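Local coordinates for protein 2-hydroxyhepta-2,4-diene-1,7-dioate isomerase (Corynebacterium glutamicum, PDB 4DBF) that binds magnesium as a member of the FAH family and probably acts as an oxaloacetate decarboxylase, perhaps also as an isomerase, at residues G137-V142 with I254-P259; F162-D167 with G279-P284; N166-R171 with F189-P194; D269-E274 with N283-A288. All blocks are in the same frame, centred on the assembly; numbering follows the deposited sequence.

Contact 1: G137-V142 with I254-P259. With MG (magnesium ion), chain C.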
loop_
_atom_site.group_PDB
_atom_site.type_symbol
_atom_site.label_atom_id
_atom_site.label_comp_id
_atom_site.label_asym_id
_atom_site.label_seq_id
_atom_site.Cartn_x
_atom_site.Cartn_y
_atom_site.Cartn_z
ATOM N N GLY A 137 -11.711 2.092 -16.600
ATOM C CA GLY A 137 -12.113 0.724 -16.439
ATOM C C GLY A 137 -10.998 -0.231 -16.733
ATOM O O GLY A 137 -10.416 -0.158 -17.755
ATOM N N GLU A 138 -10.745 -1.149 -15.817
ATOM C CA GLU A 138 -9.665 -2.085 -15.955
ATOM C C GLU A 138 -10.002 -3.477 -15.527
ATOM O O GLU A 138 -10.741 -3.687 -14.632
ATOM C CB GLU A 138 -8.401 -1.630 -15.212
ATOM C CG GLU A 138 -8.146 -0.157 -15.267
ATOM C CD GLU A 138 -6.767 0.290 -14.810
ATOM O OE1 GLU A 138 -5.890 -0.474 -14.543
ATOM O OE2 GLU A 138 -6.569 1.468 -14.737
ATOM N N LEU A 139 -9.408 -4.421 -16.196
ATOM C CA LEU A 139 -9.414 -5.772 -15.744
ATOM C C LEU A 139 -8.507 -5.918 -14.525
ATOM O O LEU A 139 -7.398 -5.522 -14.540
ATOM C CB LEU A 139 -8.946 -6.688 -16.843
ATOM C CG LEU A 139 -8.968 -8.141 -16.474
ATOM C CD1 LEU A 139 -10.365 -8.665 -16.243
ATOM C CD2 LEU A 139 -8.225 -8.930 -17.523
ATOM N N ALA A 140 -9.050 -6.495 -13.475
ATOM C CA ALA A 140 -8.358 -6.661 -12.217
ATOM C C ALA A 140 -8.104 -8.115 -11.955
ATOM O O ALA A 140 -8.934 -8.912 -12.170
ATOM C CB ALA A 140 -9.133 -6.065 -11.062
ATOM N N VAL A 141 -6.931 -8.393 -11.467
ATOM C CA VAL A 141 -6.555 -9.724 -11.115
ATOM C C VAL A 141 -6.551 -9.866 -9.597
ATOM O O VAL A 141 -5.980 -9.073 -8.915
ATOM C CB VAL A 141 -5.161 -10.056 -11.611
ATOM C CG1 VAL A 141 -4.782 -11.431 -11.196
ATOM C CG2 VAL A 141 -5.056 -9.905 -13.102
ATOM N N VAL A 142 -7.170 -10.901 -9.094
ATOM C CA VAL A 142 -7.069 -11.159 -7.688
ATOM C C VAL A 142 -6.158 -12.349 -7.408
ATOM O O VAL A 142 -6.375 -13.419 -7.895
ATOM C CB VAL A 142 -8.433 -11.371 -7.036
ATOM C CG1 VAL A 142 -8.265 -11.665 -5.584
ATOM C CG2 VAL A 142 -9.314 -10.178 -7.245
ATOM N N ILE A 254 -4.415 -6.705 -8.774
ATOM C CA ILE A 254 -3.575 -6.027 -9.799
ATOM C C ILE A 254 -4.513 -5.358 -10.778
ATOM O O ILE A 254 -5.379 -6.007 -11.346
ATOM C CB ILE A 254 -2.627 -7.034 -10.530
ATOM C CG1 ILE A 254 -1.675 -7.683 -9.530
ATOM C CG2 ILE A 254 -1.826 -6.324 -11.719
ATOM C CD1 ILE A 254 -0.925 -8.903 -10.200
ATOM N N ALA A 255 -4.297 -4.055 -11.015
ATOM C CA ALA A 255 -5.114 -3.355 -11.977
ATOM C C ALA A 255 -4.267 -3.318 -13.270
ATOM O O ALA A 255 -3.174 -2.741 -13.251
ATOM C CB ALA A 255 -5.341 -1.922 -11.485
ATOM N N THR A 256 -4.727 -3.994 -14.314
ATOM C CA THR A 256 -3.863 -4.310 -15.503
ATOM C C THR A 256 -3.834 -3.203 -16.592
ATOM O O THR A 256 -3.168 -3.348 -17.652
ATOM C CB THR A 256 -4.251 -5.689 -16.128
ATOM O OG1 THR A 256 -5.619 -5.650 -16.559
ATOM C CG2 THR A 256 -4.086 -6.792 -15.057
ATOM N N GLY A 257 -4.588 -2.131 -16.398
ATOM C CA GLY A 257 -4.383 -0.932 -17.206
ATOM C C GLY A 257 -5.596 -0.503 -18.006
ATOM O O GLY A 257 -6.663 -1.152 -17.959
ATOM N N SER A 258 -5.436 0.629 -18.709
ATOM C CA SER A 258 -6.513 1.247 -19.492
ATOM C C SER A 258 -5.902 2.338 -20.371
ATOM O O SER A 258 -4.775 2.770 -20.120
ATOM C CB SER A 258 -7.570 1.882 -18.596
ATOM O OG SER A 258 -7.095 3.011 -17.936
ATOM N N PRO A 259 -6.682 2.854 -21.336
ATOM C CA PRO A 259 -6.242 4.093 -22.026
ATOM C C PRO A 259 -6.069 5.121 -20.949
ATOM O O PRO A 259 -6.830 5.106 -19.976
ATOM C CB PRO A 259 -7.474 4.503 -22.881
ATOM C CG PRO A 259 -8.202 3.289 -23.103
ATOM C CD PRO A 259 -7.943 2.333 -21.889
HETATM MG MG MG C . -4.986 2.891 -14.535
HETATM O O HOH W 1 -3.803 1.179 -13.955
HETATM O O HOH W 2 -7.104 -3.730 -18.171
HETATM O O HOH W 3 -4.811 2.714 -16.563
HETATM O O HOH W 4 -3.233 3.978 -14.584
#

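Contact 2: F162-D167 with G279-P284. With MG (magnesium ion), chain C.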
loop_
_atom_site.group_PDB
_atom_site.type_symbol
_atom_site.label_atom_id
_atom_site.label_comp_id
_atom_site.label_asym_id
_atom_site.label_seq_id
_atom_site.Cartn_x
_atom_site.Cartn_y
_atom_site.Cartn_z
ATOM N N PHE A 162 -10.770 -13.041 -11.741
ATOM C CA PHE A 162 -10.730 -11.726 -12.365
ATOM C C PHE A 162 -11.869 -10.928 -11.765
ATOM O O PHE A 162 -12.890 -11.501 -11.447
ATOM C CB PHE A 162 -10.951 -11.798 -13.907
ATOM C CG PHE A 162 -9.728 -12.270 -14.661
ATOM C CD1 PHE A 162 -8.448 -11.964 -14.216
ATOM C CD2 PHE A 162 -9.856 -13.029 -15.826
ATOM C CE1 PHE A 162 -7.297 -12.450 -14.904
ATOM C CE2 PHE A 162 -8.707 -13.465 -16.534
ATOM C CZ PHE A 162 -7.438 -13.181 -16.049
ATOM N N THR A 163 -11.692 -9.607 -11.639
ATOM C CA THR A 163 -12.801 -8.731 -11.299
ATOM C C THR A 163 -12.648 -7.421 -12.048
ATOM O O THR A 163 -11.795 -7.318 -12.899
ATOM C CB THR A 163 -12.931 -8.584 -9.716
ATOM O OG1 THR A 163 -14.151 -7.904 -9.414
ATOM C CG2 THR A 163 -11.747 -7.842 -9.146
ATOM N N ILE A 164 -13.476 -6.429 -11.776
ATOM C CA ILE A 164 -13.334 -5.160 -12.452
ATOM C C ILE A 164 -12.819 -4.171 -11.418
ATOM O O ILE A 164 -13.204 -4.242 -10.213
ATOM C CB ILE A 164 -14.702 -4.657 -12.997
ATOM C CG1 ILE A 164 -15.407 -5.744 -13.853
ATOM C CG2 ILE A 164 -14.463 -3.334 -13.785
ATOM C CD1 ILE A 164 -16.859 -5.338 -14.259
ATOM N N ILE A 165 -11.958 -3.259 -11.850
ATOM C CA ILE A 165 -11.579 -2.097 -11.011
ATOM C C ILE A 165 -11.815 -0.792 -11.787
ATOM O O ILE A 165 -11.641 -0.743 -12.993
ATOM C CB ILE A 165 -10.122 -2.218 -10.467
ATOM C CG1 ILE A 165 -9.813 -1.015 -9.541
ATOM C CG2 ILE A 165 -9.027 -2.303 -11.639
ATOM C CD1 ILE A 165 -8.524 -1.128 -8.775
ATOM N N ASN A 166 -12.254 0.255 -11.088
ATOM C CA ASN A 166 -12.356 1.591 -11.679
ATOM C C ASN A 166 -11.169 2.359 -11.059
ATOM O O ASN A 166 -11.189 2.672 -9.846
ATOM C CB ASN A 166 -13.747 2.216 -11.336
ATOM C CG ASN A 166 -13.974 3.499 -12.063
ATOM O OD1 ASN A 166 -13.004 4.106 -12.558
ATOM N ND2 ASN A 166 -15.234 3.950 -12.133
ATOM N N ASP A 167 -10.106 2.609 -11.834
ATOM C CA ASP A 167 -8.899 3.259 -11.279
ATOM C C ASP A 167 -9.153 4.783 -11.404
ATOM O O ASP A 167 -8.695 5.436 -12.362
ATOM C CB ASP A 167 -7.665 2.790 -12.083
ATOM C CG ASP A 167 -6.377 3.447 -11.655
ATOM O OD1 ASP A 167 -6.280 4.057 -10.571
ATOM O OD2 ASP A 167 -5.397 3.369 -12.422
ATOM N N GLY A 279 -19.143 -8.834 -15.619
ATOM C CA GLY A 279 -20.370 -8.125 -15.279
ATOM C C GLY A 279 -20.216 -6.635 -15.324
ATOM O O GLY A 279 -19.509 -6.126 -16.175
ATOM N N LYS A 280 -20.848 -5.941 -14.389
ATOM C CA LYS A 280 -20.829 -4.471 -14.416
ATOM C C LYS A 280 -20.465 -3.915 -13.053
ATOM O O LYS A 280 -20.887 -4.450 -12.042
ATOM C CB LYS A 280 -22.206 -3.936 -14.841
ATOM C CG LYS A 280 -22.478 -4.102 -16.332
ATOM C CD LYS A 280 -23.927 -3.665 -16.610
ATOM C CE LYS A 280 -24.271 -3.867 -18.073
ATOM N NZ LYS A 280 -25.743 -3.655 -18.286
ATOM N N LEU A 281 -19.676 -2.862 -13.039
ATOM C CA LEU A 281 -19.297 -2.162 -11.826
ATOM C C LEU A 281 -19.763 -0.717 -11.939
ATOM O O LEU A 281 -19.152 0.075 -12.692
ATOM C CB LEU A 281 -17.757 -2.249 -11.581
ATOM C CG LEU A 281 -17.219 -1.493 -10.340
ATOM C CD1 LEU A 281 -17.873 -2.050 -9.015
ATOM C CD2 LEU A 281 -15.684 -1.635 -10.322
ATOM N N GLY A 282 -20.848 -0.368 -11.216
ATOM C CA GLY A 282 -21.475 0.990 -11.300
ATOM C C GLY A 282 -21.255 1.727 -9.987
ATOM O O GLY A 282 -21.324 1.108 -8.918
ATOM N N ASN A 283 -20.973 3.035 -10.055
ATOM C CA ASN A 283 -20.845 3.860 -8.848
ATOM C C ASN A 283 -21.372 5.260 -9.113
ATOM O O ASN A 283 -21.074 5.873 -10.159
ATOM C CB ASN A 283 -19.364 3.976 -8.387
ATOM C CG ASN A 283 -18.783 2.637 -7.939
ATOM O OD1 ASN A 283 -18.816 2.275 -6.736
ATOM N ND2 ASN A 283 -18.250 1.902 -8.882
ATOM N N PRO A 284 -22.128 5.801 -8.134
ATOM C CA PRO A 284 -22.471 7.183 -8.248
ATOM C C PRO A 284 -21.302 8.066 -7.841
ATOM O O PRO A 284 -20.363 7.640 -7.124
ATOM C CB PRO A 284 -23.698 7.321 -7.313
ATOM C CG PRO A 284 -23.362 6.358 -6.185
ATOM C CD PRO A 284 -22.639 5.188 -6.889
HETATM MG MG MG C . -4.986 2.891 -14.535
HETATM O O HOH W 5 -17.317 2.226 -11.402
HETATM O O HOH W 4 -3.233 3.978 -14.584
HETATM O O HOH W 1 -3.803 1.179 -13.955
HETATM O O HOH W 3 -4.811 2.714 -16.563
#

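Contact 3: N166-R171 with F189-P194. With MG (magnesium ion), chain C.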
loop_
_atom_site.group_PDB
_atom_site.type_symbol
_atom_site.label_atom_id
_atom_site.label_comp_id
_atom_site.label_asym_id
_atom_site.label_seq_id
_atom_site.Cartn_x
_atom_site.Cartn_y
_atom_site.Cartn_z
ATOM N N ASN A 166 -12.254 0.255 -11.088
ATOM C CA ASN A 166 -12.356 1.591 -11.679
ATOM C C ASN A 166 -11.169 2.359 -11.059
ATOM O O ASN A 166 -11.189 2.672 -9.846
ATOM C CB ASN A 166 -13.747 2.216 -11.336
ATOM C CG ASN A 166 -13.974 3.499 -12.063
ATOM O OD1 ASN A 166 -13.004 4.106 -12.558
ATOM N ND2 ASN A 166 -15.234 3.950 -12.133
ATOM N N ASP A 167 -10.106 2.609 -11.834
ATOM C CA ASP A 167 -8.899 3.259 -11.279
ATOM C C ASP A 167 -9.153 4.783 -11.404
ATOM O O ASP A 167 -8.695 5.436 -12.362
ATOM C CB ASP A 167 -7.665 2.790 -12.083
ATOM C CG ASP A 167 -6.377 3.447 -11.655
ATOM O OD1 ASP A 167 -6.280 4.057 -10.571
ATOM O OD2 ASP A 167 -5.397 3.369 -12.422
ATOM N N VAL A 168 -9.857 5.333 -10.427
ATOM C CA VAL A 168 -10.332 6.733 -10.498
ATOM C C VAL A 168 -9.094 7.578 -10.241
ATOM O O VAL A 168 -8.300 7.211 -9.402
ATOM C CB VAL A 168 -11.364 6.960 -9.396
ATOM C CG1 VAL A 168 -11.780 8.412 -9.351
ATOM C CG2 VAL A 168 -12.617 6.019 -9.667
ATOM N N SER A 169 -8.928 8.678 -10.979
ATOM C CA SER A 169 -7.690 9.441 -10.992
ATOM C C SER A 169 -8.021 10.951 -11.186
ATOM O O SER A 169 -8.726 11.281 -12.172
ATOM C CB SER A 169 -6.867 9.030 -12.247
ATOM O OG SER A 169 -6.932 7.586 -12.480
ATOM N N SER A 170 -7.526 11.800 -10.284
ATOM C CA SER A 170 -7.577 13.274 -10.490
ATOM C C SER A 170 -6.447 13.610 -11.467
ATOM O O SER A 170 -5.269 13.539 -11.085
ATOM C CB SER A 170 -7.316 14.012 -9.181
ATOM O OG SER A 170 -7.147 15.435 -9.422
ATOM N N ARG A 171 -6.768 13.935 -12.712
ATOM C CA ARG A 171 -5.696 14.254 -13.687
ATOM C C ARG A 171 -4.921 15.500 -13.304
ATOM O O ARG A 171 -3.733 15.621 -13.576
ATOM C CB ARG A 171 -6.278 14.476 -15.075
ATOM C CG ARG A 171 -7.054 13.308 -15.589
ATOM C CD ARG A 171 -6.200 12.007 -15.763
ATOM N NE ARG A 171 -6.973 10.982 -16.418
ATOM C CZ ARG A 171 -6.704 9.665 -16.356
ATOM N NH1 ARG A 171 -5.698 9.220 -15.632
ATOM N NH2 ARG A 171 -7.509 8.798 -16.931
ATOM N N PHE A 189 -11.402 6.054 -4.367
ATOM C CA PHE A 189 -10.951 6.161 -5.747
ATOM C C PHE A 189 -10.574 4.776 -6.335
ATOM O O PHE A 189 -10.024 4.715 -7.425
ATOM C CB PHE A 189 -9.741 7.106 -5.817
ATOM C CG PHE A 189 -10.135 8.513 -5.949
ATOM C CD1 PHE A 189 -11.374 8.932 -5.443
ATOM C CD2 PHE A 189 -9.331 9.405 -6.683
ATOM C CE1 PHE A 189 -11.778 10.274 -5.613
ATOM C CE2 PHE A 189 -9.707 10.734 -6.852
ATOM C CZ PHE A 189 -10.925 11.199 -6.292
ATOM N N GLY A 190 -10.897 3.683 -5.625
ATOM C CA GLY A 190 -10.726 2.344 -6.222
ATOM C C GLY A 190 -11.973 1.451 -6.092
ATOM O O GLY A 190 -11.880 0.357 -5.515
ATOM N N PRO A 191 -13.091 1.831 -6.681
ATOM C CA PRO A 191 -14.129 0.765 -6.750
ATOM C C PRO A 191 -13.705 -0.585 -7.381
ATOM O O PRO A 191 -12.970 -0.603 -8.382
ATOM C CB PRO A 191 -15.230 1.373 -7.570
ATOM C CG PRO A 191 -14.948 2.903 -7.517
ATOM C CD PRO A 191 -13.464 3.027 -7.461
ATOM N N ILE A 192 -14.100 -1.673 -6.754
ATOM C CA ILE A 192 -13.838 -3.017 -7.234
ATOM C C ILE A 192 -15.072 -3.925 -7.134
ATOM O O ILE A 192 -15.784 -3.847 -6.189
ATOM C CB ILE A 192 -12.692 -3.669 -6.472
ATOM C CG1 ILE A 192 -11.441 -2.840 -6.576
ATOM C CG2 ILE A 192 -12.378 -5.011 -7.028
ATOM C CD1 ILE A 192 -10.368 -3.271 -5.623
ATOM N N GLY A 193 -15.269 -4.762 -8.136
ATOM C CA GLY A 193 -16.417 -5.621 -8.211
ATOM C C GLY A 193 -16.846 -5.969 -9.603
ATOM O O GLY A 193 -16.200 -5.621 -10.529
ATOM N N PRO A 194 -17.967 -6.650 -9.734
ATOM C CA PRO A 194 -18.875 -6.939 -8.630
ATOM C C PRO A 194 -18.623 -8.231 -7.878
ATOM O O PRO A 194 -19.170 -8.409 -6.848
ATOM C CB PRO A 194 -20.205 -7.079 -9.330
ATOM C CG PRO A 194 -19.849 -7.627 -10.618
ATOM C CD PRO A 194 -18.597 -6.945 -11.018
HETATM MG MG MG C . -4.986 2.891 -14.535
HETATM O O HOH W 4 -3.233 3.978 -14.584
HETATM O O HOH W 1 -3.803 1.179 -13.955
HETATM O O HOH W 3 -4.811 2.714 -16.563
#

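Contact 4: D269-E274 with N283-A288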
loop_
_atom_site.group_PDB
_atom_site.type_symbol
_atom_site.label_atom_id
_atom_site.label_comp_id
_atom_site.label_asym_id
_atom_site.label_seq_id
_atom_site.Cartn_x
_atom_site.Cartn_y
_atom_site.Cartn_z
ATOM N N ASP A 269 -22.988 12.507 -11.415
ATOM C CA ASP A 269 -22.787 11.543 -12.485
ATOM C C ASP A 269 -22.928 10.146 -11.924
ATOM O O ASP A 269 -22.971 9.926 -10.686
ATOM C CB ASP A 269 -21.368 11.670 -13.126
ATOM C CG ASP A 269 -21.198 12.978 -13.887
ATOM O OD1 ASP A 269 -22.250 13.706 -14.033
ATOM O OD2 ASP A 269 -20.062 13.293 -14.330
ATOM N N TYR A 270 -22.955 9.196 -12.854
ATOM C CA TYR A 270 -22.916 7.812 -12.487
ATOM C C TYR A 270 -21.988 7.180 -13.500
ATOM O O TYR A 270 -22.060 7.499 -14.672
ATOM C CB TYR A 270 -24.303 7.165 -12.596
ATOM C CG TYR A 270 -24.358 5.739 -12.074
ATOM C CD1 TYR A 270 -24.567 5.471 -10.708
ATOM C CD2 TYR A 270 -24.190 4.669 -12.934
ATOM C CE1 TYR A 270 -24.600 4.123 -10.228
ATOM C CE2 TYR A 270 -24.271 3.315 -12.467
ATOM C CZ TYR A 270 -24.459 3.074 -11.120
ATOM O OH TYR A 270 -24.535 1.767 -10.695
ATOM N N ILE A 271 -21.134 6.266 -13.048
ATOM C CA ILE A 271 -20.181 5.596 -13.927
ATOM C C ILE A 271 -20.310 4.062 -13.847
ATOM O O ILE A 271 -20.358 3.501 -12.769
ATOM C CB ILE A 271 -18.681 6.087 -13.633
ATOM C CG1 ILE A 271 -17.667 5.398 -14.557
ATOM C CG2 ILE A 271 -18.209 5.847 -12.184
ATOM C CD1 ILE A 271 -17.781 5.732 -16.045
ATOM N N GLU A 272 -20.381 3.396 -14.986
ATOM C CA GLU A 272 -20.545 1.961 -14.968
ATOM C C GLU A 272 -19.527 1.331 -15.902
ATOM O O GLU A 272 -19.555 1.572 -17.130
ATOM C CB GLU A 272 -21.954 1.594 -15.418
ATOM C CG GLU A 272 -22.311 0.118 -15.358
ATOM C CD GLU A 272 -23.753 -0.088 -15.813
ATOM O OE1 GLU A 272 -24.030 0.065 -17.014
ATOM O OE2 GLU A 272 -24.600 -0.388 -14.968
ATOM N N ILE A 273 -18.671 0.472 -15.344
ATOM C CA ILE A 273 -17.733 -0.220 -16.194
ATOM C C ILE A 273 -18.355 -1.571 -16.538
ATOM O O ILE A 273 -18.895 -2.249 -15.639
ATOM C CB ILE A 273 -16.358 -0.483 -15.455
ATOM C CG1 ILE A 273 -15.772 0.804 -14.785
ATOM C CG2 ILE A 273 -15.342 -1.195 -16.382
ATOM C CD1 ILE A 273 -15.519 1.930 -15.717
ATOM N N GLU A 274 -18.198 -2.024 -17.774
ATOM C CA GLU A 274 -18.690 -3.353 -18.110
ATOM C C GLU A 274 -17.594 -4.210 -18.711
ATOM O O GLU A 274 -16.944 -3.784 -19.631
ATOM C CB GLU A 274 -19.882 -3.286 -19.085
ATOM C CG GLU A 274 -20.252 -4.608 -19.674
ATOM C CD GLU A 274 -21.407 -4.497 -20.663
ATOM O OE1 GLU A 274 -21.253 -3.848 -21.743
ATOM O OE2 GLU A 274 -22.447 -5.117 -20.361
ATOM N N ASN A 283 -20.973 3.035 -10.055
ATOM C CA ASN A 283 -20.845 3.860 -8.848
ATOM C C ASN A 283 -21.372 5.260 -9.113
ATOM O O ASN A 283 -21.074 5.873 -10.159
ATOM C CB ASN A 283 -19.364 3.976 -8.387
ATOM C CG ASN A 283 -18.783 2.637 -7.939
ATOM O OD1 ASN A 283 -18.816 2.275 -6.736
ATOM N ND2 ASN A 283 -18.250 1.902 -8.882
ATOM N N PRO A 284 -22.128 5.801 -8.134
ATOM C CA PRO A 284 -22.471 7.183 -8.248
ATOM C C PRO A 284 -21.302 8.066 -7.841
ATOM O O PRO A 284 -20.363 7.640 -7.124
ATOM C CB PRO A 284 -23.698 7.321 -7.313
ATOM C CG PRO A 284 -23.362 6.358 -6.185
ATOM C CD PRO A 284 -22.639 5.188 -6.889
ATOM N N VAL A 285 -21.315 9.282 -8.350
ATOM C CA VAL A 285 -20.272 10.248 -8.034
ATOM C C VAL A 285 -20.834 11.410 -7.187
ATOM O O VAL A 285 -21.889 11.986 -7.531
ATOM C CB VAL A 285 -19.650 10.795 -9.335
ATOM C CG1 VAL A 285 -18.519 11.805 -9.039
ATOM C CG2 VAL A 285 -19.136 9.585 -10.257
ATOM N N VAL A 286 -20.116 11.770 -6.130
ATOM C CA VAL A 286 -20.488 12.882 -5.261
ATOM C C VAL A 286 -19.322 13.788 -4.871
ATOM O O VAL A 286 -18.179 13.356 -4.883
ATOM C CB VAL A 286 -21.244 12.403 -3.975
ATOM C CG1 VAL A 286 -22.403 11.497 -4.344
ATOM C CG2 VAL A 286 -20.343 11.675 -2.996
ATOM N N ASP A 287 -19.602 15.057 -4.509
ATOM C CA ASP A 287 -18.568 15.902 -3.925
ATOM C C ASP A 287 -18.382 15.436 -2.486
ATOM O O ASP A 287 -19.366 15.211 -1.779
ATOM C CB ASP A 287 -18.967 17.386 -3.967
ATOM C CG ASP A 287 -19.033 17.957 -5.383
ATOM O OD1 ASP A 287 -20.001 18.734 -5.667
ATOM O OD2 ASP A 287 -18.153 17.636 -6.244
ATOM N N ALA A 288 -17.150 15.206 -2.067
ATOM C CA ALA A 288 -16.865 14.873 -0.678
ATOM C C ALA A 288 -17.051 16.138 0.133
ATOM O O ALA A 288 -17.692 16.083 1.173
ATOM C CB ALA A 288 -15.449 14.316 -0.483
ATOM O OXT ALA A 288 -16.586 17.251 -0.216
#

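Contact 1: G137-V142 with I254-P259
Leu139 O receives two bonds from Thr256, one from the backbone N at 3.1 Å, nearly in line with the C=O, and one from OG1 at 2.7 Å, tilted out of the carbonyl plane. OG1 reaches it because it sits between its own backbone N and carbonyl carbon (chi1 60°). Before Thr256 come two antiparallel pairs: Val141 and Ile254 form a hydrogen-bonded pair, N to O at 2.8 Å in both directions, and Ala140 and Ala255 the adjoining non-hydrogen-bonded pair. A water accepts from Leu139 N and donates to Thr256 OG1 and Gly257 O where the chains part.

On the face of Val141 and Ile254 their CB atoms lie 4.1 Å apart. Val141 also meets the methyl of Thr256: the two side chains lie roughly perpendicular, Val141 CG2 3.8 Å from Thr256 CG2. Met235 of helix 235-243 touches Val141 and Thr256.

Metal ligation comes from Glu138, extended beyond CG across Gly257. Its OE2 binds magnesium at 2.1 Å, while OE1 takes a weak bond from Gly257 N at 2.8 Å and a further one from a metal-bound water at 2.7 Å. A second metal water donates to Ser258 OG, and Glu136 and Asp167 complete the site.

Both carboxylate oxygens of Glu138 are thus engaged, so its rotation is restrained, and the loop after strand 253-255 serves as second shell to the magnesium ion.

Contact 2: F162-D167 with G279-P284
Ile164 and Leu281 carry this contact, their side chains lying alongside with opposite headings between two strands that run 27° from parallel, with axes 7.7 Å apart. Ile164 puts CG1 anti to its carbonyl carbon (chi1 -52°), and the extended chain beyond carries CD1 to the backbone of the other strand, 3.4 Å from Gly279 O. The second branch, CG2, lies 4.0 Å from Leu281 CD2. Leu281 reaches back with CG anti to the backbone N (chi1 178°), which lays CD2 against the main chain of Ile164 and Asn166; its nearest neighbour there is Ile164 O at 3.6 Å. Each residue therefore presses a methyl onto the other's strand while their CB atoms also approach.

The two strands belong to different sheets of the FAH-family C-terminal domain: 159-170 pairs with 133-143 and 190-197, whereas 279-287 pairs with 270-275 and 124-126. This is face-to-face packing of beta layers, and Ile273 and Ile278 add to the apolar layer around Ile164.

Farther along, a water bridges the layers, accepting from Asn166 ND2 at 2.8 Å and donating to Leu281 O at 3.1 Å. The other end of that amide, Asn166 OD1, is bonded to Glu136 N, so the side chain links the interface to the backbone of a metal ligand. Just beyond Asn166, Asp167 leaves the interface and binds magnesium through OD2 at 2.2 Å, while OD1 forms a salt bridge with Lys112.

Contact 3: N166-R171 with F189-P194
Phe189 O is gripped by two donors, Val168 N at 3.1 Å and the ammonium of Lys112 from outside the two segments. The straighter cross-strand bond is Asn166 N to Pro191 O, 2.9 Å with 165° at the hydrogen. Between them Asp167 centres an inverse gamma turn, closed by a weak bond from Val168 N to Asn166 O, so Val168 N is shared between two carbonyls.

Val168 supplies the apolar half. Its CG1, anti to the backbone N (chi1 175°), stands over the centre of one face of the Phe189 ring, a CH-pi contact of 3.7 Å to the centroid. The other methyl, CG2, meets Pro191 CD at 3.8 Å. Ile124 of strand 124-126 touches all three side chains.

Asp167 CB points away from the facing segment, and OD2, the metal-binding oxygen, also accepts from Lys184. Ser169 OG bonds back to Asp167 O at 2.8 Å, and Ser170 is the N-cap of helix 171-177, its OG also bonded to Thr131 O. An aspartate ligand is thus presented at a turn that interrupts strand 159-170, in the Glu-Glu-Asp magnesium site typical of the FAH family.

Contact 4: D269-E274 with N283-A288
Tyr270 lays one ring face over the peptide joining Asn283 to Pro284: Asn283 O stands 3.5 Å above the plane, toward the rim, and Tyr270 CD1 meets Pro284 CB at 4.0 Å. With CG anti to the backbone N (chi1 -174°), the ring extends across the neighbouring strand instead of standing off it. On the other side of the sheet Ile271 CG2 lies 3.5 Å from Asn283 O, and the same methyl touches Val285 CG2 at 4.3 Å.

These side chains are set by an antiparallel ladder. Tyr270 and Pro284 form a non-hydrogen-bonded pair, which suits a proline without an N-H. Ile271 and Asn283 form the hydrogen-bonded pair, Ile271 N giving to Asn283 O at 2.9 Å and Asn283 N to Ile271 O at 2.8 Å. Val285 N adds a bond to Asp269 O at 2.9 Å.

Farther out, Tyr270 OH is hydrogen-bonded to Glu121, which ties down the far end of the ring, and Asp269 OD2 accepts from Val266 N.

The pair is part of the hairpin of strands 270-275 and 279-287. Strand 209-216 flanks it next to 270-275 and strand 124-126 next to 279-287, while Ile271 and Ile273 pack on Asn166 of strand 159-170 in the facing layer.

In the fold
From the N terminus, strand 133-143 opens contact 1, which closes only at 254-259, over a hundred residues later. Contact 3 is nested within that loop, closing a short helical excursion between strands 159-170 and 190-197. Contact 2 starts on the same strand as contact 3, sharing Asn166 and Asp167, but ends at 279-284, so it crosses contact 1. Contact 4 follows contacts 1 and 3 in series, closes the hairpin 270-287 and shares Asn283 and Pro284 with contact 2. Strands 133-143 of contact 1 and 190-197 of contact 3 flank strand 159-170, and both contacts reach the magnesium ion; contact 2 joins this layer to the sheet that holds the hairpin of contact 4.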